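PDB 6ANS: DUF1214 domain-containing protein, which is of unknown function but carries two DUF1214 regions, binds a sodium ion in the crystal and assembles as a pair of subunits. Local coordinates for residues A[84-87]-A[88-91]; A[182-185]-A[186-190]; A[28-32]-A[33-37]. All coordinates share one frame; numbering follows the deposited sequence.

Interaction 1. Residues A[84-87]-A[88-91]; sequences FADG and AWPG
D86 and W89 close a type I beta turn just after helix 60-83, and the aspartate also makes an Asx turn within it. W89 N donates to D86 O over 2.8 Å. A second bond, A88 N to D86 OD1 at 2.9 Å, reaches the oxygen from above the carboxylate plane, and neither bond is straight (149° each). The carboxylate reaches forward over the turn because CG lies anti to the backbone N of D86 (chi1 -175°), beside its carbonyl carbon. Its other oxygen, OD2, approaches W89 CD1 to 3.5 Å at the indole edge and in the ring plane. Two waters also bridge the arms of the loop: one joins F84 O to G91 N, the other D86 N to W89 O. Further out, G87 O receives hydrogen bonds from Y122 OH and R212 NH1, while A88 and P90 pack on strand 207-212. W89 meets H320 of the second subunit edge-to-face, which places the turn at the dimer interface. At the base of the loop, F84 CD1 stops 4.0 Å from G91 O, which it meets obliquely.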
loop_
_atom_site.group_PDB
_atom_site.type_symbol
_atom_site.label_atom_id
_atom_site.label_comp_id
_atom_site.label_asym_id
_atom_site.label_seq_id
_atom_site.Cartn_x
_atom_site.Cartn_y
_atom_site.Cartn_z
ATOM N N PHE A 84 -2.685 4.216 -10.020
ATOM C CA PHE A 84 -1.709 3.771 -11.020
ATOM C C PHE A 84 -2.386 3.366 -12.324
ATOM O O PHE A 84 -2.040 2.348 -12.922
ATOM C CB PHE A 84 -0.856 2.610 -10.502
ATOM C CG PHE A 84 -0.038 2.955 -9.306
ATOM C CD1 PHE A 84 1.221 3.520 -9.453
ATOM C CD2 PHE A 84 -0.545 2.768 -8.024
ATOM C CE1 PHE A 84 1.979 3.871 -8.336
ATOM C CE2 PHE A 84 0.198 3.131 -6.895
ATOM C CZ PHE A 84 1.469 3.682 -7.053
ATOM N N ALA A 85 -3.376 4.146 -12.769
ATOM C CA ALA A 85 -4.180 3.818 -13.943
ATOM C C ALA A 85 -3.919 4.728 -15.135
ATOM O O ALA A 85 -4.664 4.669 -16.117
ATOM C CB ALA A 85 -5.666 3.844 -13.594
ATOM N N ASP A 86 -2.891 5.568 -15.088
ATOM C CA ASP A 86 -2.621 6.495 -16.183
ATOM C C ASP A 86 -1.672 5.826 -17.175
ATOM O O ASP A 86 -0.469 5.704 -16.915
ATOM C CB ASP A 86 -2.050 7.810 -15.650
ATOM C CG ASP A 86 -1.866 8.860 -16.737
ATOM O OD1 ASP A 86 -2.098 8.550 -17.926
ATOM O OD2 ASP A 86 -1.527 10.014 -16.396
ATOM N N GLY A 87 -2.217 5.421 -18.329
ATOM C CA GLY A 87 -1.425 4.776 -19.364
ATOM C C GLY A 87 -0.324 5.644 -19.932
ATOM O O GLY A 87 0.603 5.120 -20.555
ATOM N N ALA A 88 -0.401 6.962 -19.742
ATOM C CA ALA A 88 0.714 7.825 -20.114
ATOM C C ALA A 88 1.819 7.825 -19.069
ATOM O O ALA A 88 2.957 8.217 -19.375
ATOM C CB ALA A 88 0.229 9.263 -20.327
ATOM N N TRP A 89 1.516 7.395 -17.850
ATOM C CA TRP A 89 2.467 7.441 -16.739
ATOM C C TRP A 89 2.391 6.145 -15.950
ATOM O O TRP A 89 1.952 6.119 -14.797
ATOM C CB TRP A 89 2.213 8.669 -15.862
ATOM C CG TRP A 89 2.581 9.926 -16.589
ATOM C CD1 TRP A 89 1.738 10.785 -17.238
ATOM C CD2 TRP A 89 3.906 10.426 -16.798
ATOM N NE1 TRP A 89 2.459 11.809 -17.807
ATOM C CE2 TRP A 89 3.792 11.609 -17.555
ATOM C CE3 TRP A 89 5.177 9.990 -16.412
ATOM C CZ2 TRP A 89 4.901 12.367 -17.924
ATOM C CZ3 TRP A 89 6.282 10.743 -16.786
ATOM C CH2 TRP A 89 6.135 11.918 -17.539
ATOM N N PRO A 90 2.804 5.035 -16.556
ATOM C CA PRO A 90 2.676 3.747 -15.876
ATOM C C PRO A 90 3.618 3.668 -14.682
ATOM O O PRO A 90 4.674 4.304 -14.644
ATOM C CB PRO A 90 3.065 2.741 -16.963
ATOM C CG PRO A 90 4.035 3.495 -17.836
ATOM C CD PRO A 90 3.478 4.914 -17.860
ATOM N N GLY A 91 3.222 2.856 -13.707
ATOM C CA GLY A 91 4.094 2.520 -12.598
ATOM C C GLY A 91 3.666 1.202 -12.002
ATOM O O GLY A 91 2.491 0.831 -12.063
HETATM O O HOH W 1 0.533 1.809 -14.350
HETATM O O HOH W 2 -0.417 5.480 -13.400
#

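Interaction 2. Residues A[182-185]-A[186-190]; sequences VRME and PDTNA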
loop_
_atom_site.group_PDB
_atom_site.type_symbol
_atom_site.label_atom_id
_atom_site.label_comp_id
_atom_site.label_asym_id
_atom_site.label_seq_id
_atom_site.Cartn_x
_atom_site.Cartn_y
_atom_site.Cartn_z
ATOM N N VAL A 182 7.146 -8.150 -25.884
ATOM C CA VAL A 182 5.951 -8.763 -25.310
ATOM C C VAL A 182 4.758 -8.196 -26.062
ATOM O O VAL A 182 4.552 -6.975 -26.092
ATOM C CB VAL A 182 5.811 -8.491 -23.801
ATOM C CG1 VAL A 182 4.626 -9.286 -23.243
ATOM C CG2 VAL A 182 7.084 -8.807 -23.056
ATOM N N ARG A 183 3.956 -9.082 -26.637
ATOM C CA ARG A 183 2.831 -8.669 -27.464
ATOM C C ARG A 183 1.721 -8.003 -26.645
ATOM O O ARG A 183 1.429 -8.401 -25.517
ATOM C CB ARG A 183 2.292 -9.901 -28.202
ATOM C CG ARG A 183 0.953 -9.742 -28.830
ATOM C CD ARG A 183 0.530 -11.069 -29.479
ATOM N NE ARG A 183 -0.585 -10.870 -30.383
ATOM C CZ ARG A 183 -1.859 -10.917 -30.015
ATOM N NH1 ARG A 183 -2.183 -11.174 -28.753
ATOM N NH2 ARG A 183 -2.804 -10.727 -30.912
HETATM N N MSE A 184 1.101 -6.981 -27.229
HETATM C CA MSE A 184 -0.155 -6.433 -26.728
HETATM C C MSE A 184 -1.171 -6.371 -27.858
HETATM O O MSE A 184 -0.797 -6.366 -29.010
HETATM C CB MSE A 184 0.027 -5.025 -26.149
HETATM C CG MSE A 184 0.960 -4.953 -24.956
HETATM SE SE MSE A 184 0.816 -3.241 -24.022
HETATM C CE MSE A 184 1.537 -2.063 -25.377
ATOM N N GLU A 185 -2.446 -6.307 -27.510
ATOM C CA GLU A 185 -3.526 -5.925 -28.402
ATOM C C GLU A 185 -4.015 -4.529 -28.023
ATOM O O GLU A 185 -3.692 -4.019 -26.943
ATOM C CB GLU A 185 -4.692 -6.922 -28.302
ATOM C CG GLU A 185 -4.311 -8.350 -28.625
ATOM C CD GLU A 185 -5.397 -9.344 -28.255
ATOM O OE1 GLU A 185 -6.508 -8.911 -27.899
ATOM O OE2 GLU A 185 -5.129 -10.563 -28.325
ATOM N N PRO A 186 -4.763 -3.862 -28.903
ATOM C CA PRO A 186 -5.344 -2.559 -28.529
ATOM C C PRO A 186 -6.068 -2.564 -27.186
ATOM O O PRO A 186 -5.993 -1.573 -26.448
ATOM C CB PRO A 186 -6.309 -2.269 -29.692
ATOM C CG PRO A 186 -5.666 -2.961 -30.877
ATOM C CD PRO A 186 -4.992 -4.195 -30.327
ATOM N N ASP A 187 -6.770 -3.648 -26.853
ATOM C CA ASP A 187 -7.507 -3.759 -25.602
ATOM C C ASP A 187 -6.638 -4.150 -24.415
ATOM O O ASP A 187 -7.150 -4.190 -23.294
ATOM C CB ASP A 187 -8.636 -4.785 -25.738
ATOM C CG ASP A 187 -9.852 -4.230 -26.446
ATOM O OD1 ASP A 187 -9.882 -3.017 -26.746
ATOM O OD2 ASP A 187 -10.784 -5.020 -26.710
ATOM N N THR A 188 -5.367 -4.489 -24.633
ATOM C CA THR A 188 -4.494 -4.816 -23.515
ATOM C C THR A 188 -4.466 -3.640 -22.555
ATOM O O THR A 188 -4.359 -2.487 -22.977
ATOM C CB THR A 188 -3.078 -5.124 -24.002
ATOM O OG1 THR A 188 -3.094 -6.302 -24.815
ATOM C CG2 THR A 188 -2.131 -5.315 -22.806
ATOM N N ASN A 189 -4.582 -3.931 -21.261
ATOM C CA ASN A 189 -4.580 -2.860 -20.267
ATOM C C ASN A 189 -3.724 -3.131 -19.040
ATOM O O ASN A 189 -3.697 -2.285 -18.138
ATOM C CB ASN A 189 -6.028 -2.540 -19.822
ATOM C CG ASN A 189 -6.719 -3.721 -19.149
ATOM O OD1 ASN A 189 -6.081 -4.660 -18.651
ATOM N ND2 ASN A 189 -8.042 -3.693 -19.162
ATOM N N ALA A 190 -3.032 -4.268 -18.960
ATOM C CA ALA A 190 -2.210 -4.557 -17.791
ATOM C C ALA A 190 -0.977 -5.377 -18.165
ATOM O O ALA A 190 -0.997 -6.189 -19.095
ATOM C CB ALA A 190 -2.993 -5.313 -16.718
HETATM O O HOH W 3 -7.819 -5.847 -28.925
#
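T188 turns OG1 beside its backbone N (chi1 -65°), which sends the hydroxyl back to E185 and leaves the methyl CG2 facing M184, a selenomethionine whose CG likewise lies beside its own N (chi1 -62°). The two side chains cross at about a right angle, with CG2 of T188 3.8 Å from both CG and SE of M184. The bond from T188 N to E185 O, 2.9 Å long, closes a type I beta turn over P186 and D187; E185 N donates in turn to T188 OG1 at 2.8 Å, a side-chain bond that ties it to the same residue. The E185 side chain extends away from the turn: OE2 offers its anti lone pair to R183 NH1 at 3.0 Å, nearly in the guanidinium plane, forming a salt bridge. OE1 has a second cationic partner in K140, so the carboxylate joins two charges and probably remains ionised. The turn carries the chain from strand 181-183, at the edge of a mixed sheet beside 167-173, into strand 188-196 of an antiparallel sheet. T138 of strand 133-140 touches both M184 and T188, and T152 of strand 151-155 hydrogen-bonds T188 OG1.

Interaction 3. Residues A[28-32]-A[33-37]; sequences ATQLL and SGQTW
Q30 brings its flat amide to T36 through a water: OE1 accepts from it at 3.0 Å, and the same water lies 2.7 Å from T36 OG1. The other flat group, the indole of W37, is turned out of the bend, and its ring meets F40 and, on the second subunit, F67, with planes about 30° apart in each pair. Between them helix 24-33 ends and helix 35-46 begins, with G34 at the junction. That glycine, with positive phi, ends the first helix, its N donating to L31 O at 3.2 Å, while it also occupies the N-cap of the second. One step before it, S33 N keeps a helical bond to T29 O. Q30 O, in the last turn of the first helix, is met by T36 N at 3.0 Å in a fairly straight bond (165°) from above the carbonyl plane. T36 takes OG1 beside its own N (chi1 -52°), laying that oxygen 3.6 Å from Q30 CB. T36 CB comes to 3.7 Å from L31 CA. The L31 side chain packs against P224, L227 and L231 of helix 224-251 and A64 of the second subunit, with CD1 also lying 4.1 Å from T36 CB. L32 packs on P60 of that subunit, and its O accepts from R63 NH1 there. A further water receives W37 N and donates to L31 O. Two amides of the second helix are thus satisfied by carbonyls of the first: T36 N directly on Q30 O, W37 N through water on L31 O.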
loop_
_atom_site.group_PDB
_atom_site.type_symbol
_atom_site.label_atom_id
_atom_site.label_comp_id
_atom_site.label_asym_id
_atom_site.label_seq_id
_atom_site.Cartn_x
_atom_site.Cartn_y
_atom_site.Cartn_z
ATOM N N ALA A 28 -19.403 13.105 -15.340
ATOM C CA ALA A 28 -18.575 14.112 -14.690
ATOM C C ALA A 28 -19.393 14.900 -13.682
ATOM O O ALA A 28 -18.908 15.206 -12.585
ATOM C CB ALA A 28 -17.961 15.049 -15.728
ATOM N N THR A 29 -20.639 15.225 -14.035
ATOM C CA THR A 29 -21.528 15.902 -13.094
ATOM C C THR A 29 -21.730 15.065 -11.833
ATOM O O THR A 29 -21.680 15.589 -10.716
ATOM C CB THR A 29 -22.852 16.227 -13.786
ATOM O OG1 THR A 29 -22.590 17.102 -14.886
ATOM C CG2 THR A 29 -23.839 16.903 -12.850
ATOM N N GLN A 30 -21.942 13.754 -11.990
ATOM C CA GLN A 30 -22.157 12.897 -10.826
ATOM C C GLN A 30 -20.928 12.837 -9.927
ATOM O O GLN A 30 -21.054 12.710 -8.701
ATOM C CB GLN A 30 -22.600 11.503 -11.264
ATOM C CG GLN A 30 -23.963 11.529 -11.980
ATOM C CD GLN A 30 -24.429 10.152 -12.379
ATOM O OE1 GLN A 30 -23.768 9.157 -12.096
ATOM N NE2 GLN A 30 -25.573 10.087 -13.044
ATOM N N LEU A 31 -19.733 12.874 -10.518
ATOM C CA LEU A 31 -18.524 12.867 -9.711
ATOM C C LEU A 31 -18.419 14.146 -8.896
ATOM O O LEU A 31 -18.177 14.108 -7.681
ATOM C CB LEU A 31 -17.283 12.716 -10.594
ATOM C CG LEU A 31 -16.122 12.808 -9.588
ATOM C CD1 LEU A 31 -15.649 11.435 -9.054
ATOM C CD2 LEU A 31 -15.024 13.762 -9.966
ATOM N N LEU A 32 -18.574 15.294 -9.565
ATOM C CA LEU A 32 -18.420 16.588 -8.909
ATOM C C LEU A 32 -19.479 16.803 -7.836
ATOM O O LEU A 32 -19.235 17.522 -6.858
ATOM C CB LEU A 32 -18.492 17.718 -9.948
ATOM C CG LEU A 32 -17.352 17.720 -10.978
ATOM C CD1 LEU A 32 -17.523 18.839 -12.003
ATOM C CD2 LEU A 32 -16.037 17.874 -10.238
ATOM N N SER A 33 -20.652 16.189 -7.990
ATOM C CA SER A 33 -21.734 16.405 -7.037
ATOM C C SER A 33 -21.654 15.502 -5.814
ATOM O O SER A 33 -22.400 15.722 -4.858
ATOM C CB SER A 33 -23.087 16.185 -7.713
ATOM O OG SER A 33 -23.314 14.804 -7.939
ATOM N N GLY A 34 -20.814 14.468 -5.826
ATOM C CA GLY A 34 -20.818 13.508 -4.742
ATOM C C GLY A 34 -21.656 12.273 -4.997
ATOM O O GLY A 34 -21.608 11.327 -4.191
ATOM N N GLN A 35 -22.420 12.247 -6.092
ATOM C CA GLN A 35 -23.210 11.065 -6.406
ATOM C C GLN A 35 -22.307 9.855 -6.646
ATOM O O GLN A 35 -22.577 8.759 -6.135
ATOM C CB GLN A 35 -24.089 11.352 -7.629
ATOM C CG GLN A 35 -25.015 10.219 -8.005
ATOM C CD GLN A 35 -26.005 9.927 -6.903
ATOM O OE1 GLN A 35 -26.795 10.794 -6.510
ATOM N NE2 GLN A 35 -25.987 8.700 -6.412
ATOM N N THR A 36 -21.200 10.046 -7.377
ATOM C CA THR A 36 -20.292 8.932 -7.644
ATOM C C THR A 36 -19.731 8.369 -6.349
ATOM O O THR A 36 -19.606 7.144 -6.191
ATOM C CB THR A 36 -19.137 9.373 -8.551
ATOM O OG1 THR A 36 -19.658 10.018 -9.713
ATOM C CG2 THR A 36 -18.303 8.160 -8.977
ATOM N N TRP A 37 -19.365 9.254 -5.418
ATOM C CA TRP A 37 -18.842 8.789 -4.144
ATOM C C TRP A 37 -19.891 7.970 -3.411
ATOM O O TRP A 37 -19.577 6.926 -2.828
ATOM C CB TRP A 37 -18.378 9.977 -3.288
ATOM C CG TRP A 37 -17.711 9.537 -2.014
ATOM C CD1 TRP A 37 -18.232 9.599 -0.757
ATOM C CD2 TRP A 37 -16.408 8.939 -1.880
ATOM N NE1 TRP A 37 -17.338 9.089 0.149
ATOM C CE2 TRP A 37 -16.211 8.677 -0.512
ATOM C CE3 TRP A 37 -15.386 8.612 -2.786
ATOM C CZ2 TRP A 37 -15.047 8.099 -0.023
ATOM C CZ3 TRP A 37 -14.222 8.035 -2.299
ATOM C CH2 TRP A 37 -14.061 7.785 -0.931
HETATM O O HOH W 4 -21.111 8.208 -11.165
HETATM O O HOH W 5 -18.397 12.057 -6.123
#

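All three contacts are local bends in which backbone groups meet side-chain oxygens and waters, yet they serve different elements. Interaction 1 is a surface loop leaving helix 60-83, held by an aspartate and two waters. Interaction 2, partly buried, joins the strands of two different sheets; its threonine hydroxyl is directly bonded, and its arginine and glutamate pair toward the surface. Interaction 3, also partly buried, links two helices through a glycine and lies farthest from the chain's centre, about 33 Å. Interactions 1 and 3 reach the second subunit, whereas interaction 2 touches no other chain of the assembly. Centres of interactions 1 and 2 are about 14 Å apart, without contact.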